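Local coordinates for GNAT family acetyltransferase (Mycobacterium smegmatis, PDB 6C30), which probably transfers an acetyl group from acetyl-CoA to an amino group of its substrate, as expected of a RimJ-type GNAT N-acetyltransferase, at residues 106-118 / 144-156. Numbering follows the deposited sequence.
Sequences NVTHGALRSAWIG and TAVQLHRIEATVR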
loop_
_atom_site.group_PDB
_atom_site.type_symbol
_atom_site.label_atom_id
_atom_site.label_comp_id
_atom_site.label_asym_id
_atom_site.label_seq_id
_atom_site.Cartn_x
_atom_site.Cartn_y
_atom_site.Cartn_z
ATOM N N ASN A 106 4.437 23.636 6.082
ATOM C CA ASN A 106 5.255 24.854 6.029
ATOM C C ASN A 106 6.582 24.590 5.310
ATOM O O ASN A 106 7.649 25.042 5.742
ATOM C CB ASN A 106 5.494 25.407 7.446
ATOM C CG ASN A 106 6.144 26.778 7.440
ATOM O OD1 ASN A 106 5.872 27.595 6.564
ATOM N ND2 ASN A 106 7.025 27.021 8.402
ATOM N N VAL A 107 6.510 23.850 4.211
ATOM C CA VAL A 107 7.703 23.481 3.461
ATOM C C VAL A 107 8.302 24.696 2.765
ATOM O O VAL A 107 7.602 25.438 2.075
ATOM C CB VAL A 107 7.398 22.394 2.409
ATOM C CG1 VAL A 107 8.633 22.065 1.589
ATOM C CG2 VAL A 107 6.870 21.132 3.088
ATOM N N THR A 108 9.600 24.902 2.969
ATOM C CA THR A 108 10.329 25.948 2.260
ATOM C C THR A 108 11.552 25.344 1.594
ATOM O O THR A 108 12.020 24.269 1.980
ATOM C CB THR A 108 10.766 27.078 3.206
ATOM O OG1 THR A 108 11.559 26.524 4.267
ATOM C CG2 THR A 108 9.557 27.787 3.781
ATOM N N HIS A 109 12.072 26.024 0.582
ATOM C CA HIS A 109 13.313 25.584 -0.022
ATOM C C HIS A 109 14.320 26.727 0.093
ATOM O O HIS A 109 14.549 27.211 1.200
ATOM C CB HIS A 109 13.070 25.104 -1.453
ATOM C CG HIS A 109 12.223 23.868 -1.510
ATOM N ND1 HIS A 109 12.741 22.605 -1.329
ATOM C CD2 HIS A 109 10.888 23.710 -1.671
ATOM C CE1 HIS A 109 11.762 21.715 -1.398
ATOM N NE2 HIS A 109 10.628 22.361 -1.601
ATOM N N GLY A 110 14.923 27.163 -1.008
ATOM C CA GLY A 110 15.882 28.255 -0.931
ATOM C C GLY A 110 17.033 28.002 0.030
ATOM O O GLY A 110 17.676 26.951 -0.023
ATOM N N ALA A 111 17.301 28.976 0.904
ATOM C CA ALA A 111 18.389 28.875 1.881
ATOM C C ALA A 111 17.910 28.355 3.233
ATOM O O ALA A 111 18.674 28.339 4.204
ATOM C CB ALA A 111 19.067 30.233 2.060
ATOM N N LEU A 112 16.645 27.937 3.296
ATOM C CA LEU A 112 16.073 27.427 4.540
ATOM C C LEU A 112 15.867 25.910 4.455
ATOM O O LEU A 112 16.411 25.173 5.274
ATOM C CB LEU A 112 14.760 28.143 4.865
ATOM C CG LEU A 112 14.006 27.681 6.118
ATOM C CD1 LEU A 112 14.920 27.632 7.344
ATOM C CD2 LEU A 112 12.807 28.587 6.388
ATOM N N ARG A 113 15.089 25.458 3.470
ATOM C CA ARG A 113 14.905 24.027 3.212
ATOM C C ARG A 113 14.451 23.312 4.477
ATOM O O ARG A 113 15.063 22.340 4.931
ATOM C CB ARG A 113 16.194 23.399 2.682
ATOM C CG ARG A 113 16.805 24.165 1.522
ATOM C CD ARG A 113 18.037 23.453 1.018
ATOM N NE ARG A 113 18.961 24.381 0.378
ATOM C CZ ARG A 113 20.093 24.016 -0.210
ATOM N NH1 ARG A 113 20.437 22.734 -0.241
ATOM N NH2 ARG A 113 20.875 24.931 -0.770
ATOM N N SER A 114 13.388 23.838 5.062
ATOM C CA SER A 114 12.905 23.346 6.342
ATOM C C SER A 114 11.401 23.124 6.259
ATOM O O SER A 114 10.741 23.638 5.368
ATOM C CB SER A 114 13.267 24.339 7.456
ATOM O OG SER A 114 12.927 23.855 8.746
ATOM N N ALA A 115 10.875 22.342 7.189
ATOM C CA ALA A 115 9.442 22.084 7.278
ATOM C C ALA A 115 9.134 21.590 8.676
ATOM O O ALA A 115 10.052 21.223 9.417
ATOM C CB ALA A 115 9.008 21.054 6.242
ATOM N N TRP A 116 7.862 21.598 9.059
ATOM C CA TRP A 116 7.491 20.895 10.278
ATOM C C TRP A 116 6.898 19.547 9.929
ATOM O O TRP A 116 6.500 19.298 8.787
ATOM C CB TRP A 116 6.520 21.694 11.170
ATOM C CG TRP A 116 5.227 22.223 10.584
ATOM C CD1 TRP A 116 4.939 23.533 10.326
ATOM C CD2 TRP A 116 4.029 21.484 10.276
ATOM N NE1 TRP A 116 3.654 23.652 9.845
ATOM C CE2 TRP A 116 3.076 22.415 9.800
ATOM C CE3 TRP A 116 3.679 20.127 10.333
ATOM C CZ2 TRP A 116 1.795 22.036 9.392
ATOM C CZ3 TRP A 116 2.395 19.751 9.921
ATOM C CH2 TRP A 116 1.474 20.708 9.463
ATOM N N ILE A 117 6.893 18.669 10.926
ATOM C CA ILE A 117 6.271 17.352 10.809
ATOM C C ILE A 117 5.306 17.173 11.979
ATOM O O ILE A 117 5.579 17.609 13.098
ATOM C CB ILE A 117 7.333 16.225 10.784
ATOM C CG1 ILE A 117 6.712 14.892 10.370
ATOM C CG2 ILE A 117 8.054 16.094 12.130
ATOM C CD1 ILE A 117 7.767 13.905 9.935
ATOM N N GLY A 118 4.158 16.571 11.699
ATOM C CA GLY A 118 3.199 16.252 12.733
ATOM C C GLY A 118 2.611 14.888 12.450
ATOM O O GLY A 118 2.722 14.377 11.334
ATOM N N THR A 144 15.677 13.252 1.523
ATOM C CA THR A 144 16.074 12.754 0.207
ATOM C C THR A 144 15.202 13.381 -0.883
ATOM O O THR A 144 15.575 14.402 -1.471
ATOM C CB THR A 144 16.014 11.207 0.129
ATOM O OG1 THR A 144 14.706 10.734 0.490
ATOM C CG2 THR A 144 17.036 10.591 1.073
ATOM N N ALA A 145 14.027 12.800 -1.115
ATOM C CA ALA A 145 13.137 13.223 -2.196
ATOM C C ALA A 145 12.689 14.688 -2.135
ATOM O O ALA A 145 12.574 15.341 -3.175
ATOM C CB ALA A 145 11.911 12.316 -2.228
ATOM N N VAL A 146 12.431 15.210 -0.939
ATOM C CA VAL A 146 11.921 16.583 -0.828
ATOM C C VAL A 146 13.087 17.589 -0.783
ATOM O O VAL A 146 12.885 18.801 -0.863
ATOM C CB VAL A 146 10.989 16.742 0.411
ATOM C CG1 VAL A 146 10.206 18.062 0.360
ATOM C CG2 VAL A 146 10.006 15.573 0.468
ATOM N N GLN A 147 14.307 17.059 -0.694
ATOM C CA GLN A 147 15.538 17.858 -0.747
ATOM C C GLN A 147 15.619 18.874 0.390
ATOM O O GLN A 147 16.179 19.964 0.237
ATOM C CB GLN A 147 15.658 18.566 -2.102
ATOM C CG GLN A 147 15.715 17.600 -3.275
ATOM C CD GLN A 147 15.632 18.305 -4.615
ATOM O OE1 GLN A 147 15.499 19.528 -4.683
ATOM N NE2 GLN A 147 15.708 17.533 -5.695
ATOM N N LEU A 148 15.073 18.509 1.544
ATOM C CA LEU A 148 15.101 19.403 2.688
ATOM C C LEU A 148 16.343 19.197 3.555
ATOM O O LEU A 148 16.993 18.141 3.517
ATOM C CB LEU A 148 13.834 19.220 3.535
ATOM C CG LEU A 148 12.534 19.581 2.811
ATOM C CD1 LEU A 148 11.332 19.338 3.719
ATOM C CD2 LEU A 148 12.552 21.030 2.327
ATOM N N HIS A 149 16.659 20.233 4.325
ATOM C CA HIS A 149 17.814 20.245 5.216
ATOM C C HIS A 149 17.445 20.083 6.696
ATOM O O HIS A 149 18.257 19.640 7.500
ATOM C CB HIS A 149 18.600 21.548 5.020
ATOM C CG HIS A 149 19.743 21.711 5.972
ATOM N ND1 HIS A 149 19.698 22.564 7.053
ATOM C CD2 HIS A 149 20.954 21.104 6.022
ATOM C CE1 HIS A 149 20.837 22.488 7.720
ATOM N NE2 HIS A 149 21.615 21.606 7.115
ATOM N N ARG A 150 16.208 20.419 7.044
ATOM C CA ARG A 150 15.799 20.470 8.440
ATOM C C ARG A 150 14.323 20.121 8.574
ATOM O O ARG A 150 13.511 20.525 7.743
ATOM C CB ARG A 150 16.086 21.865 9.005
ATOM C CG ARG A 150 15.673 22.109 10.445
ATOM C CD ARG A 150 16.172 23.484 10.935
ATOM N NE ARG A 150 15.729 23.746 12.302
ATOM C CZ ARG A 150 14.504 24.148 12.622
ATOM N NH1 ARG A 150 13.607 24.356 11.664
ATOM N NH2 ARG A 150 14.181 24.346 13.892
ATOM N N ILE A 151 13.992 19.361 9.611
ATOM C CA ILE A 151 12.607 19.115 9.987
ATOM C C ILE A 151 12.431 19.434 11.467
ATOM O O ILE A 151 13.253 19.038 12.307
ATOM C CB ILE A 151 12.195 17.661 9.699
ATOM C CG1 ILE A 151 12.203 17.391 8.186
ATOM C CG2 ILE A 151 10.826 17.345 10.294
ATOM C CD1 ILE A 151 11.198 18.216 7.396
ATOM N N GLU A 152 11.372 20.172 11.793
ATOM C CA GLU A 152 11.065 20.496 13.175
ATOM C C GLU A 152 9.686 19.985 13.560
ATOM O O GLU A 152 8.895 19.606 12.691
ATOM C CB GLU A 152 11.131 22.008 13.405
ATOM C CG GLU A 152 10.049 22.767 12.645
ATOM C CD GLU A 152 10.117 24.271 12.826
ATOM O OE1 GLU A 152 9.082 24.931 12.611
ATOM O OE2 GLU A 152 11.196 24.811 13.170
ATOM N N ALA A 153 9.414 19.970 14.857
ATOM C CA ALA A 153 8.090 19.613 15.370
ATOM C C ALA A 153 7.824 20.393 16.638
ATOM O O ALA A 153 8.758 20.854 17.311
ATOM C CB ALA A 153 7.981 18.115 15.641
ATOM N N THR A 154 6.545 20.578 16.952
ATOM C CA THR A 154 6.164 21.247 18.191
ATOM C C THR A 154 5.317 20.305 19.038
ATOM O O THR A 154 4.524 19.504 18.519
ATOM C CB THR A 154 5.413 22.574 17.927
ATOM O OG1 THR A 154 4.309 22.331 17.044
ATOM C CG2 THR A 154 6.348 23.581 17.284
ATOM N N VAL A 155 5.510 20.372 20.348
ATOM C CA VAL A 155 4.859 19.433 21.247
ATOM C C VAL A 155 4.720 20.093 22.614
ATOM O O VAL A 155 5.654 20.734 23.083
ATOM C CB VAL A 155 5.665 18.103 21.326
ATOM C CG1 VAL A 155 7.123 18.348 21.716
ATOM C CG2 VAL A 155 4.996 17.122 22.276
ATOM N N ARG A 156 3.551 19.985 23.235
ATOM C CA ARG A 156 3.379 20.557 24.564
ATOM C C ARG A 156 4.284 19.848 25.568
ATOM O O ARG A 156 4.461 18.624 25.494
ATOM C CB ARG A 156 1.912 20.481 25.004
ATOM C CG ARG A 156 1.018 21.490 24.278
ATOM C CD ARG A 156 -0.442 21.380 24.710
ATOM N NE ARG A 156 -0.611 21.757 26.110
ATOM C CZ ARG A 156 -1.724 21.556 26.810
ATOM N NH1 ARG A 156 -2.772 20.966 26.245
ATOM N NH2 ARG A 156 -1.780 21.937 28.083
HETATM O O HOH W 1 8.300 24.679 9.998
HETATM O O HOH W 2 15.460 22.235 -0.912
HETATM O O HOH W 3 17.679 24.350 7.596
HETATM O O HOH W 4 19.124 20.271 0.230
HETATM O O HOH W 5 4.745 19.516 14.832
#
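The carbonyl O of R113 is gripped by two successive backbone amides, H149 N at 2.7 Å and R150 N at 3.1 Å. This pins the start of strand 150-155 to the loop that leads into strand 114-118. Further on, the parallel ladder is carried by E152 N to A115 O (2.9 Å) and I117 N to E152 O (2.8 Å). The axes of the 114-118 and 150-155 segments diverge by 42°, in keeping with the V-shaped opening between these strands that in GNAT enzymes usually receives acetyl-CoA.

On one face of the sheet R150 runs extended beside S114. Its NH1 reaches S114 OG at 3.0 Å, in the guanidinium plane. The serine OG lies anti to its backbone N (chi1 -175°), which brings it alongside the arginine chain. NH1 and NH2 of R150 both donate to E152 OE2 in a salt bridge. With the S114 bond this fixes the guanidinium's rotation. NH2 also pairs with E174 OE1. Water 1 links E152 OE1 to N106 ND2.

On the face of A115 and I151 the contact is apolar. CB of A115 touches both L148 CD1 and I151 CD1, each at 3.8 Å. I117 CG2 meets I151 CG2 at 3.6 Å. At the loop end of the contact, L148 CD2 touches V107 CG1, the two side chains crossing at about a right angle. H109 meets V146 O in its ring plane, through CE1, and water 2 joins its ND1 to Q147 O.

The pair frames the right-handed beta-alpha-beta crossover through helix 130-143 in the GNAT fold. Strand 97-105 flanks 114-118, strand 186-196 flanks 150-155, and helix 160-169 packs against A153 and V155.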